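Local structure of myosin light chain 1 (Saccharomyces cerevisiae, 1M45) at residues F10-F13 with D14-G17; G27-L30 with R31-Y35; E68-E71 with K72-D75; F85-A88 with F89-F92; E114-T117 with D118-D122. The protein serves as a calmodulin-like light chain that binds the IQ motifs of class II and class V myosins and of IQG1, acting in cytokinesis and septum formation. All coordinates share one frame; numbering follows the deposited sequence.

Overall arrangement
Following the chain from the N terminus, the five contacts come in series, none nesting in or crossing another, and each joins residues adjacent in sequence. Interaction 1 leads from helix 10-13 into the first EF-hand loop, and interaction 2 ends the helix that leaves it, 26-32; the two touch where the Phe13 ring meets Asp28, Tyr29 and Ala32. Interaction 3 lies at the junction of helices 60-69 and 71-75, and Leu74 there packs on Leu30 and Tyr35 of interaction 2. The remaining two belong to the second EF-hand pair: interaction 4 ends helix 83-90, and interaction 5 starts helix 118-125, with centres about 19 Å apart.

Interaction 1. Residues F10-F13 with D14-G17; sequences FTLF and DKKG
Phe10 and Asp14 meet where the first helix of an EF-hand runs into its loop, with CE1 of the ring 4.1 Å from CB of Asp14. The carboxylate plane stands 81° from the ring plane, and the methylene group approaches the ring obliquely. Asp14 is turned this way because its CG lies opposite the backbone N (chi1 179°), which carries the oxygens forward over the loop. There OD1 accepts from the Gln18 amide and OD2 from that of Gly19, with a weaker bond from Ala20, so the carboxylate is held by backbone N-H groups of the loop. Asp14 is probably a ligand where this loop binds calcium. The Asp14 amide makes a weak bond back to Thr11 O (3.1 Å), and residues 14-17 then form a type I beta turn. Further out, the Phe10 ring packs on Ile21 of the loop strand and on Leu60 and Ile63 of helix 60-69. Lys15 folds back along the helix end with its chain extended beyond CG, and its NZ forms a salt bridge to an acidic side chain of the bound peptide, while Leu12 packs on an apolar one. CE of Lys15 passes 3.4 Å from Leu12 O and 4.1 Å from Leu12 CD2.

Interaction 2. Residues G27-L30 with R31-Y35; sequences GDYL and RAIGY
Tyr29 and Ile33, one helical turn apart, form the apolar centre: CG2 of Ile33 sits over the face of the Tyr29 ring in a CH-pi contact, 4.1 Å from the ring centroid and 27° off its normal. With chi1 67°, Ile33 places CG1 between its own backbone N and carbonyl carbon, which turns CG2 to the ring and carries CD1 to 3.9 Å from Tyr29 CE2. Beside this pair, Leu30 CD2 lies 4.2 Å from CD1 of Tyr35, whose ring is oblique to Leu30 O. Ile63 and Leu60 of helix 60-69 pack against Tyr29, and Ile67 of the same helix against Ile33 and Tyr35. This is the end of the helix that leaves the first EF-hand loop, and it stops in a Schellman motif: Gly34 adopts positive phi, and the chain turns back so that Gly34 N donates to Arg31 O at 2.9 Å and Tyr35 N to Leu30 O at 2.9 Å. Outward, the phenol oxygens reach the N-terminal residues, Tyr29 OH pairing with Asn6 and Tyr35 OH with the Arg4 amide. At the polar edge, NH1 of Arg31 forms a salt bridge with OD2 of Asp28 at 3.0 Å. The carboxylate oxygen lies near the guanidinium plane, while NH1 comes from the anti side, 34° above the carboxylate plane. NH2 is held separately by Asn39 OD1 and Pro37 O.

Interaction 3. Residues E68-E71 with K72-D75; sequences EVNE and KELD
Lys72 bends at chi2 (66°) and swings its ammonium group back toward the preceding Glu71, where NZ and OE1 make a long salt bridge of 3.7 Å. Its amide, at the start of the helix, is met by a water that accepts from Lys72 N and donates both to Val69 O and, at 2.6 Å, to OE1 of Glu73. The Glu73 side chain also folds, with chi2 at 86°, which brings its carboxylate back over Asn70; OE1 comes within 3.4 Å of Asn70 C. In this way Glu73 and the water bridge the break between the two helices. Leu74 donates from its amide to Asn70 O at 2.9 Å, nearly along the C=O axis, and lays CG against the same oxygen while CD1 reaches Asn70 CB at 4.0 Å. Asp75 then takes up the next helical bond, its N to Glu71 O at 2.8 Å. Asn70 occupies the N-cap position of this second helix, yet its side chain makes no capping bond and ND2 instead turns back to Leu66 O, in the helix before. Asn70 is thus the single residue between helix 60-69 and helix 71-75, and both Asn70 and Leu74 pack on Ile45 of helix 39-47, Leu74 touching Leu41 there as well.

Interaction 4. Residues F85-A88 with F89-F92; sequences FVKA and FQVF
Phe85 presents its carbonyl oxygen to Phe89 twice over: the amide N of Phe89 donates to it at 3.2 Å, and the ring edge follows, with CD1 3.2 Å from the same O and the oxygen near the ring plane. The Phe89 ring reaches that spot because its CG lies opposite its own carbonyl carbon (chi1 -82°). One residue on, Val86 O receives the Gln90 amide at 2.8 Å, and the extended Gln90 side chain crosses Val86 so that OE1 sits 3.3 Å from methyl CG1. Lys87 and Ala88 both offer their carbonyl oxygens to Val91 N, each in a weak bond, as the helix that enters an EF-hand loop runs out. Ala88 O also lies in the plane of the Phe92 ring, at its edge, 3.4 Å from CD1. Around them, Phe89 packs on Leu105 and Met108 of helix 102-111, on Ile142 and Tyr138, and on an apolar side chain of the bound peptide. A serine in place of Phe89 would probably open a gap among those residues and strip Phe85 O of its ring-edge neighbour. Two aromatic edges, whose C-H groups carry slight positive charge, thus probably give carbonyl oxygens at the helix end a weak electrostatic complement.

Interaction 5. Residues E114-T117 with D118-D122; sequences EKLT and DAEVD
A capping box starts helix 118-125, the entering helix of the last EF-hand, with Thr117 as N-cap and Glu120 as its partner. Glu120 N donates to Thr117 OG1 at 2.9 Å with an N-H...O angle of 160°. In return, OE1 of Glu120 accepts from Thr117 N at 2.9 Å, almost straight (170°), through the lone pair facing away from its other oxygen. Thr117 can serve because its hydroxyl stands between its own backbone N and carbonyl carbon (chi1 67°), pointing it at the first turn, and the two side chains cross at about a right angle with OG1 3.3 Å from Glu120 CG. The ordinary helical bond then begins, from Val121 N to Thr117 O. An alanine in place of Glu120 is likely to leave the Thr117 N-H without its acceptor, so that one of the two capping-box bonds would remain. OE1 also lies 3.5 Å from CB of Leu116, and Val121 CG2 touches that CB at 4.2 Å. Calcium binding in this EF-hand, which includes Asp122, is inferred only. Asp122 and Asp118 both form salt bridges with Arg106 of helix 102-111, through OD1 in each case, and Val121 packs on Leu109 and Thr110 of that helix.

Interaction 1. Residues F10-F13 with D14-G17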
loop_
_atom_site.group_PDB
_atom_site.type_symbol
_atom_site.label_atom_id
_atom_site.label_comp_id
_atom_site.label_asym_id
_atom_site.label_seq_id
_atom_site.Cartn_x
_atom_site.Cartn_y
_atom_site.Cartn_z
ATOM N N PHE A 10 2.798 14.005 -9.291
ATOM C CA PHE A 10 3.066 15.114 -8.397
ATOM C C PHE A 10 1.983 16.215 -8.448
ATOM O O PHE A 10 1.617 16.767 -7.406
ATOM C CB PHE A 10 4.442 15.691 -8.693
ATOM C CG PHE A 10 4.935 16.663 -7.672
ATOM C CD1 PHE A 10 4.680 18.027 -7.820
ATOM C CD2 PHE A 10 5.653 16.245 -6.551
ATOM C CE1 PHE A 10 5.133 18.946 -6.863
ATOM C CE2 PHE A 10 6.128 17.142 -5.631
ATOM C CZ PHE A 10 5.859 18.503 -5.773
ATOM N N THR A 11 1.456 16.502 -9.638
ATOM C CA THR A 11 0.433 17.553 -9.774
ATOM C C THR A 11 -0.854 17.194 -9.049
ATOM O O THR A 11 -1.562 18.099 -8.588
ATOM C CB THR A 11 0.116 17.944 -11.262
ATOM O OG1 THR A 11 -0.097 16.763 -12.041
ATOM C CG2 THR A 11 1.313 18.608 -11.907
ATOM N N LEU A 12 -1.148 15.910 -8.895
ATOM C CA LEU A 12 -2.368 15.509 -8.184
ATOM C C LEU A 12 -2.227 15.766 -6.685
ATOM O O LEU A 12 -3.242 15.912 -5.954
ATOM C CB LEU A 12 -2.695 14.029 -8.439
ATOM C CG LEU A 12 -3.026 13.599 -9.858
ATOM C CD1 LEU A 12 -3.160 12.075 -9.927
ATOM C CD2 LEU A 12 -4.323 14.301 -10.279
ATOM N N PHE A 13 -0.982 15.794 -6.215
ATOM C CA PHE A 13 -0.687 16.083 -4.826
ATOM C C PHE A 13 -0.509 17.579 -4.613
ATOM O O PHE A 13 -0.464 18.047 -3.464
ATOM C CB PHE A 13 0.575 15.326 -4.366
ATOM C CG PHE A 13 0.331 13.852 -4.106
ATOM C CD1 PHE A 13 0.343 12.960 -5.129
ATOM C CD2 PHE A 13 -0.023 13.420 -2.823
ATOM C CE1 PHE A 13 0.089 11.601 -4.907
ATOM C CE2 PHE A 13 -0.286 12.064 -2.573
ATOM C CZ PHE A 13 -0.213 11.160 -3.623
ATOM N N ASP A 14 -0.353 18.318 -5.708
ATOM C CA ASP A 14 -0.168 19.773 -5.609
ATOM C C ASP A 14 -1.210 20.480 -6.480
ATOM O O ASP A 14 -0.899 21.100 -7.492
ATOM C CB ASP A 14 1.237 20.117 -6.084
ATOM C CG ASP A 14 1.530 21.607 -6.041
ATOM O OD1 ASP A 14 0.847 22.337 -5.306
ATOM O OD2 ASP A 14 2.422 22.091 -6.735
ATOM N N LYS A 15 -2.453 20.453 -6.058
ATOM C CA LYS A 15 -3.487 21.076 -6.885
ATOM C C LYS A 15 -3.607 22.590 -6.698
ATOM O O LYS A 15 -4.489 23.244 -7.262
ATOM C CB LYS A 15 -4.813 20.379 -6.665
ATOM C CG LYS A 15 -4.770 18.951 -7.164
ATOM C CD LYS A 15 -6.115 18.284 -7.007
ATOM C CE LYS A 15 -6.057 16.904 -7.589
ATOM N NZ LYS A 15 -7.152 16.041 -7.107
ATOM N N LYS A 16 -2.683 23.134 -5.931
ATOM C CA LYS A 16 -2.695 24.549 -5.616
ATOM C C LYS A 16 -1.497 25.297 -6.178
ATOM O O LYS A 16 -1.162 26.376 -5.697
ATOM C CB LYS A 16 -2.823 24.712 -4.107
ATOM C CG LYS A 16 -4.196 24.252 -3.639
ATOM C CD LYS A 16 -4.260 24.056 -2.148
ATOM C CE LYS A 16 -5.628 23.556 -1.747
ATOM N NZ LYS A 16 -5.736 23.444 -0.277
ATOM N N GLY A 17 -0.894 24.718 -7.221
ATOM C CA GLY A 17 0.217 25.313 -7.941
ATOM C C GLY A 17 1.323 25.886 -7.069
ATOM O O GLY A 17 1.787 26.977 -7.313
#

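Interaction 2. Residues G27-L30 with R31-Y35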
loop_
_atom_site.group_PDB
_atom_site.type_symbol
_atom_site.label_atom_id
_atom_site.label_comp_id
_atom_site.label_asym_id
_atom_site.label_seq_id
_atom_site.Cartn_x
_atom_site.Cartn_y
_atom_site.Cartn_z
ATOM N N GLY A 27 4.596 10.051 2.147
ATOM C CA GLY A 27 4.329 8.618 2.125
ATOM C C GLY A 27 3.391 8.206 1.002
ATOM O O GLY A 27 3.655 7.259 0.257
ATOM N N ASP A 28 2.282 8.925 0.872
ATOM C CA ASP A 28 1.317 8.608 -0.177
ATOM C C ASP A 28 1.848 8.866 -1.582
ATOM O O ASP A 28 1.467 8.174 -2.530
ATOM C CB ASP A 28 0.026 9.378 0.097
ATOM C CG ASP A 28 -0.762 8.769 1.199
ATOM O OD1 ASP A 28 -1.745 9.407 1.653
ATOM O OD2 ASP A 28 -0.503 7.643 1.639
ATOM N N TYR A 29 2.699 9.891 -1.702
ATOM C CA TYR A 29 3.348 10.149 -2.990
ATOM C C TYR A 29 4.229 8.960 -3.367
ATOM O O TYR A 29 4.178 8.498 -4.493
ATOM C CB TYR A 29 4.182 11.446 -3.000
ATOM C CG TYR A 29 4.896 11.631 -4.285
ATOM C CD1 TYR A 29 4.224 12.089 -5.404
ATOM C CD2 TYR A 29 6.239 11.314 -4.392
ATOM C CE1 TYR A 29 4.879 12.199 -6.625
ATOM C CE2 TYR A 29 6.917 11.378 -5.613
ATOM C CZ TYR A 29 6.231 11.837 -6.726
ATOM O OH TYR A 29 6.901 11.901 -7.927
ATOM N N LEU A 30 5.021 8.484 -2.400
ATOM C CA LEU A 30 5.893 7.350 -2.648
ATOM C C LEU A 30 5.079 6.126 -3.024
ATOM O O LEU A 30 5.483 5.320 -3.886
ATOM C CB LEU A 30 6.759 7.057 -1.417
ATOM C CG LEU A 30 7.824 8.139 -1.189
ATOM C CD1 LEU A 30 8.522 7.900 0.165
ATOM C CD2 LEU A 30 8.836 8.192 -2.312
ATOM N N ARG A 31 3.934 5.978 -2.372
ATOM C CA ARG A 31 3.037 4.872 -2.720
ATOM C C ARG A 31 2.490 5.040 -4.123
ATOM O O ARG A 31 2.486 4.098 -4.910
ATOM C CB ARG A 31 1.878 4.798 -1.723
ATOM C CG ARG A 31 2.318 4.336 -0.357
ATOM C CD ARG A 31 1.245 4.443 0.749
ATOM N NE ARG A 31 1.848 4.085 2.035
ATOM C CZ ARG A 31 2.009 4.854 3.091
ATOM N NH1 ARG A 31 1.564 6.121 3.144
ATOM N NH2 ARG A 31 2.668 4.336 4.146
ATOM N N ALA A 32 2.083 6.264 -4.463
ATOM C CA ALA A 32 1.455 6.492 -5.769
ATOM C C ALA A 32 2.383 6.145 -6.914
ATOM O O ALA A 32 1.955 5.637 -7.940
ATOM C CB ALA A 32 1.003 7.952 -5.872
ATOM N N ILE A 33 3.678 6.425 -6.738
ATOM C CA ILE A 33 4.625 6.118 -7.823
ATOM C C ILE A 33 5.086 4.663 -7.841
ATOM O O ILE A 33 5.851 4.268 -8.725
ATOM C CB ILE A 33 5.825 7.116 -7.829
ATOM C CG1 ILE A 33 6.698 6.952 -6.596
ATOM C CG2 ILE A 33 5.342 8.538 -8.020
ATOM C CD1 ILE A 33 7.974 7.781 -6.610
ATOM N N GLY A 34 4.665 3.881 -6.843
ATOM C CA GLY A 34 4.998 2.452 -6.942
ATOM C C GLY A 34 5.667 1.785 -5.749
ATOM O O GLY A 34 5.911 0.567 -5.804
ATOM N N TYR A 35 6.021 2.544 -4.726
ATOM C CA TYR A 35 6.635 1.951 -3.529
ATOM C C TYR A 35 5.584 1.571 -2.475
ATOM O O TYR A 35 4.407 1.966 -2.563
ATOM C CB TYR A 35 7.682 2.907 -2.948
ATOM C CG TYR A 35 8.760 3.261 -3.928
ATOM C CD1 TYR A 35 8.909 4.574 -4.377
ATOM C CD2 TYR A 35 9.672 2.299 -4.357
ATOM C CE1 TYR A 35 9.953 4.914 -5.237
ATOM C CE2 TYR A 35 10.701 2.630 -5.225
ATOM C CZ TYR A 35 10.822 3.929 -5.655
ATOM O OH TYR A 35 11.839 4.224 -6.507
#

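Interaction 3. Residues E68-E71 with K72-D75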
loop_
_atom_site.group_PDB
_atom_site.type_symbol
_atom_site.label_atom_id
_atom_site.label_comp_id
_atom_site.label_asym_id
_atom_site.label_seq_id
_atom_site.Cartn_x
_atom_site.Cartn_y
_atom_site.Cartn_z
ATOM N N GLU A 68 16.543 8.833 -4.785
ATOM C CA GLU A 68 17.821 8.316 -5.256
ATOM C C GLU A 68 18.708 7.866 -4.122
ATOM O O GLU A 68 19.323 6.821 -4.214
ATOM C CB GLU A 68 18.547 9.364 -6.086
ATOM C CG GLU A 68 17.751 9.827 -7.284
ATOM C CD GLU A 68 18.479 10.888 -8.072
ATOM O OE1 GLU A 68 18.798 11.958 -7.504
ATOM O OE2 GLU A 68 18.733 10.634 -9.261
ATOM N N VAL A 69 18.736 8.623 -3.029
ATOM C CA VAL A 69 19.480 8.234 -1.841
ATOM C C VAL A 69 18.943 6.960 -1.176
ATOM O O VAL A 69 19.669 6.199 -0.559
ATOM C CB VAL A 69 19.452 9.398 -0.812
ATOM C CG1 VAL A 69 20.090 9.002 0.495
ATOM C CG2 VAL A 69 20.141 10.632 -1.403
ATOM N N ASN A 70 17.639 6.746 -1.302
ATOM C CA ASN A 70 16.986 5.626 -0.633
ATOM C C ASN A 70 16.455 4.600 -1.617
ATOM O O ASN A 70 15.501 3.861 -1.321
ATOM C CB ASN A 70 15.859 6.178 0.228
ATOM C CG ASN A 70 16.375 6.955 1.408
ATOM O OD1 ASN A 70 16.884 6.367 2.348
ATOM N ND2 ASN A 70 16.261 8.294 1.362
ATOM N N GLU A 71 17.095 4.552 -2.783
ATOM C CA GLU A 71 16.702 3.656 -3.864
ATOM C C GLU A 71 16.543 2.205 -3.415
ATOM O O GLU A 71 15.503 1.602 -3.645
ATOM C CB GLU A 71 17.700 3.773 -5.026
ATOM C CG GLU A 71 17.209 3.170 -6.334
ATOM C CD GLU A 71 18.286 3.117 -7.392
ATOM O OE1 GLU A 71 19.300 2.430 -7.166
ATOM O OE2 GLU A 71 18.120 3.776 -8.448
ATOM N N LYS A 72 17.562 1.673 -2.750
ATOM C CA LYS A 72 17.563 0.274 -2.333
ATOM C C LYS A 72 16.508 -0.011 -1.307
ATOM O O LYS A 72 15.812 -1.031 -1.395
ATOM C CB LYS A 72 18.947 -0.175 -1.798
ATOM C CG LYS A 72 20.013 -0.268 -2.870
ATOM C CD LYS A 72 20.374 1.100 -3.476
ATOM C CE LYS A 72 21.699 1.082 -4.257
ATOM N NZ LYS A 72 22.104 2.463 -4.708
ATOM N N GLU A 73 16.360 0.886 -0.339
ATOM C CA GLU A 73 15.375 0.650 0.721
ATOM C C GLU A 73 13.960 0.749 0.191
ATOM O O GLU A 73 13.064 0.005 0.633
ATOM C CB GLU A 73 15.572 1.640 1.859
ATOM C CG GLU A 73 16.935 1.491 2.543
ATOM C CD GLU A 73 18.073 2.268 1.880
ATOM O OE1 GLU A 73 18.039 2.612 0.678
ATOM O OE2 GLU A 73 19.069 2.513 2.589
ATOM N N LEU A 74 13.758 1.649 -0.765
ATOM C CA LEU A 74 12.410 1.824 -1.344
ATOM C C LEU A 74 12.120 0.685 -2.299
ATOM O O LEU A 74 11.034 0.116 -2.275
ATOM C CB LEU A 74 12.268 3.196 -2.052
ATOM C CG LEU A 74 12.248 4.364 -1.055
ATOM C CD1 LEU A 74 12.473 5.675 -1.813
ATOM C CD2 LEU A 74 10.862 4.386 -0.414
ATOM N N ASP A 75 13.115 0.326 -3.101
ATOM C CA ASP A 75 12.952 -0.791 -4.003
ATOM C C ASP A 75 12.643 -2.092 -3.247
ATOM O O ASP A 75 11.889 -2.906 -3.746
ATOM C CB ASP A 75 14.204 -0.956 -4.852
ATOM C CG ASP A 75 14.110 -2.106 -5.758
ATOM O OD1 ASP A 75 13.165 -2.134 -6.574
ATOM O OD2 ASP A 75 14.936 -3.036 -5.710
HETATM O O HOH W 1 19.852 5.372 2.321
HETATM O O HOH W 2 19.745 3.184 -1.207
#

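Interaction 4. Residues F85-A88 with F89-F92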
loop_
_atom_site.group_PDB
_atom_site.type_symbol
_atom_site.label_atom_id
_atom_site.label_comp_id
_atom_site.label_asym_id
_atom_site.label_seq_id
_atom_site.Cartn_x
_atom_site.Cartn_y
_atom_site.Cartn_z
ATOM N N PHE A 85 2.082 -14.482 1.588
ATOM C CA PHE A 85 0.797 -14.236 2.291
ATOM C C PHE A 85 -0.199 -15.380 2.317
ATOM O O PHE A 85 -1.217 -15.294 3.013
ATOM C CB PHE A 85 0.127 -13.022 1.667
ATOM C CG PHE A 85 1.020 -11.836 1.610
ATOM C CD1 PHE A 85 1.389 -11.294 0.382
ATOM C CD2 PHE A 85 1.567 -11.297 2.780
ATOM C CE1 PHE A 85 2.262 -10.201 0.320
ATOM C CE2 PHE A 85 2.458 -10.236 2.699
ATOM C CZ PHE A 85 2.779 -9.679 1.451
ATOM N N VAL A 86 0.079 -16.436 1.543
ATOM C CA VAL A 86 -0.822 -17.577 1.478
ATOM C C VAL A 86 -1.047 -18.254 2.817
ATOM O O VAL A 86 -2.187 -18.517 3.181
ATOM C CB VAL A 86 -0.331 -18.611 0.422
ATOM C CG1 VAL A 86 -1.142 -19.912 0.458
ATOM C CG2 VAL A 86 -0.401 -17.993 -0.942
ATOM N N LYS A 87 0.027 -18.527 3.554
ATOM C CA LYS A 87 -0.104 -19.142 4.874
ATOM C C LYS A 87 -0.977 -18.326 5.826
ATOM O O LYS A 87 -1.774 -18.887 6.590
ATOM C CB LYS A 87 1.278 -19.386 5.482
ATOM C CG LYS A 87 1.958 -20.603 4.882
ATOM C CD LYS A 87 3.272 -20.915 5.581
ATOM C CE LYS A 87 3.888 -22.198 5.038
ATOM N NZ LYS A 87 4.253 -22.114 3.582
ATOM N N ALA A 88 -0.840 -16.997 5.768
ATOM C CA ALA A 88 -1.676 -16.113 6.596
ATOM C C ALA A 88 -3.172 -16.256 6.276
ATOM O O ALA A 88 -4.023 -16.250 7.192
ATOM C CB ALA A 88 -1.232 -14.625 6.484
ATOM N N PHE A 89 -3.495 -16.359 4.985
ATOM C CA PHE A 89 -4.885 -16.552 4.575
ATOM C C PHE A 89 -5.334 -17.987 4.931
ATOM O O PHE A 89 -6.501 -18.210 5.226
ATOM C CB PHE A 89 -5.068 -16.301 3.077
ATOM C CG PHE A 89 -5.203 -14.854 2.730
ATOM C CD1 PHE A 89 -4.094 -14.091 2.393
ATOM C CD2 PHE A 89 -6.443 -14.233 2.840
ATOM C CE1 PHE A 89 -4.236 -12.746 2.083
ATOM C CE2 PHE A 89 -6.596 -12.884 2.544
ATOM C CZ PHE A 89 -5.478 -12.139 2.164
ATOM N N GLN A 90 -4.413 -18.941 4.862
ATOM C CA GLN A 90 -4.792 -20.324 5.133
ATOM C C GLN A 90 -5.281 -20.453 6.565
ATOM O O GLN A 90 -6.073 -21.323 6.876
ATOM C CB GLN A 90 -3.673 -21.300 4.802
ATOM C CG GLN A 90 -3.540 -21.475 3.301
ATOM C CD GLN A 90 -2.413 -22.419 2.889
ATOM O OE1 GLN A 90 -2.303 -22.774 1.709
ATOM N NE2 GLN A 90 -1.583 -22.825 3.846
ATOM N N VAL A 91 -4.841 -19.536 7.414
ATOM C CA VAL A 91 -5.301 -19.508 8.802
ATOM C C VAL A 91 -6.817 -19.289 8.886
ATOM O O VAL A 91 -7.496 -19.814 9.790
ATOM C CB VAL A 91 -4.533 -18.469 9.598
ATOM C CG1 VAL A 91 -5.202 -18.211 10.948
ATOM C CG2 VAL A 91 -3.088 -18.909 9.778
ATOM N N PHE A 92 -7.358 -18.562 7.915
ATOM C CA PHE A 92 -8.771 -18.249 7.867
ATOM C C PHE A 92 -9.503 -19.047 6.801
ATOM O O PHE A 92 -10.633 -18.762 6.468
ATOM C CB PHE A 92 -8.950 -16.745 7.629
ATOM C CG PHE A 92 -8.330 -15.913 8.712
ATOM C CD1 PHE A 92 -6.951 -15.675 8.728
ATOM C CD2 PHE A 92 -9.119 -15.367 9.719
ATOM C CE1 PHE A 92 -6.363 -14.923 9.760
ATOM C CE2 PHE A 92 -8.547 -14.610 10.738
ATOM C CZ PHE A 92 -7.163 -14.388 10.764
#

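Interaction 5. Residues E114-T117 with D118-D122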
loop_
_atom_site.group_PDB
_atom_site.type_symbol
_atom_site.label_atom_id
_atom_site.label_comp_id
_atom_site.label_asym_id
_atom_site.label_seq_id
_atom_site.Cartn_x
_atom_site.Cartn_y
_atom_site.Cartn_z
ATOM N N GLU A 114 -0.973 -4.035 11.617
ATOM C CA GLU A 114 -1.014 -2.603 11.846
ATOM C C GLU A 114 -2.458 -1.995 11.942
ATOM O O GLU A 114 -2.611 -0.782 12.111
ATOM C CB GLU A 114 -0.181 -1.905 10.790
ATOM C CG GLU A 114 -0.921 -1.786 9.480
ATOM C CD GLU A 114 -0.316 -0.733 8.580
ATOM O OE1 GLU A 114 -0.317 0.465 8.971
ATOM O OE2 GLU A 114 0.186 -1.100 7.503
ATOM N N LYS A 115 -3.471 -2.851 11.891
ATOM C CA LYS A 115 -4.876 -2.463 11.923
ATOM C C LYS A 115 -5.281 -1.342 10.951
ATOM O O LYS A 115 -5.254 -0.157 11.306
ATOM C CB LYS A 115 -5.292 -2.095 13.351
ATOM C CG LYS A 115 -5.272 -3.280 14.273
ATOM C CD LYS A 115 -5.914 -2.797 15.608
ATOM C CE LYS A 115 -5.970 -3.920 16.599
ATOM N NZ LYS A 115 -6.702 -3.476 17.818
ATOM N N LEU A 116 -5.630 -1.702 9.717
ATOM C CA LEU A 116 -6.133 -0.697 8.790
ATOM C C LEU A 116 -7.501 -0.230 9.280
ATOM O O LEU A 116 -8.179 -0.915 10.101
ATOM C CB LEU A 116 -6.242 -1.279 7.376
ATOM C CG LEU A 116 -4.944 -1.773 6.753
ATOM C CD1 LEU A 116 -5.267 -2.282 5.373
ATOM C CD2 LEU A 116 -3.882 -0.666 6.678
ATOM N N THR A 117 -7.921 0.924 8.806
ATOM C CA THR A 117 -9.246 1.427 9.194
ATOM C C THR A 117 -10.318 0.748 8.381
ATOM O O THR A 117 -10.032 0.160 7.317
ATOM C CB THR A 117 -9.389 2.949 9.027
ATOM O OG1 THR A 117 -9.347 3.293 7.616
ATOM C CG2 THR A 117 -8.185 3.716 9.647
ATOM N N ASP A 118 -11.554 0.836 8.868
ATOM C CA ASP A 118 -12.675 0.291 8.101
ATOM C C ASP A 118 -12.808 1.044 6.762
ATOM O O ASP A 118 -13.137 0.439 5.740
ATOM C CB ASP A 118 -13.967 0.355 8.915
ATOM C CG ASP A 118 -14.056 -0.760 9.917
ATOM O OD1 ASP A 118 -13.956 -1.940 9.530
ATOM O OD2 ASP A 118 -14.238 -0.551 11.130
ATOM N N ALA A 119 -12.560 2.341 6.759
ATOM C CA ALA A 119 -12.542 3.105 5.497
ATOM C C ALA A 119 -11.500 2.609 4.524
ATOM O O ALA A 119 -11.783 2.503 3.305
ATOM C CB ALA A 119 -12.337 4.602 5.759
ATOM N N GLU A 120 -10.290 2.332 5.002
ATOM C CA GLU A 120 -9.255 1.806 4.098
ATOM C C GLU A 120 -9.683 0.472 3.487
ATOM O O GLU A 120 -9.449 0.207 2.319
ATOM C CB GLU A 120 -7.932 1.625 4.844
ATOM C CG GLU A 120 -7.228 2.960 5.086
ATOM C CD GLU A 120 -5.988 2.803 5.963
ATOM O OE1 GLU A 120 -6.058 2.190 7.055
ATOM O OE2 GLU A 120 -4.900 3.258 5.542
ATOM N N VAL A 121 -10.316 -0.382 4.306
ATOM C CA VAL A 121 -10.779 -1.650 3.799
ATOM C C VAL A 121 -11.942 -1.460 2.806
ATOM O O VAL A 121 -11.996 -2.163 1.800
ATOM C CB VAL A 121 -11.095 -2.637 4.933
ATOM C CG1 VAL A 121 -11.622 -3.962 4.344
ATOM C CG2 VAL A 121 -9.813 -2.897 5.739
ATOM N N ASP A 122 -12.835 -0.507 3.084
ATOM C CA ASP A 122 -13.884 -0.198 2.087
ATOM C C ASP A 122 -13.241 0.188 0.756
ATOM O O ASP A 122 -13.633 -0.306 -0.301
ATOM C CB ASP A 122 -14.790 0.971 2.506
ATOM C CG ASP A 122 -15.627 0.697 3.741
ATOM O OD1 ASP A 122 -15.854 -0.470 4.083
ATOM O OD2 ASP A 122 -16.086 1.645 4.433
#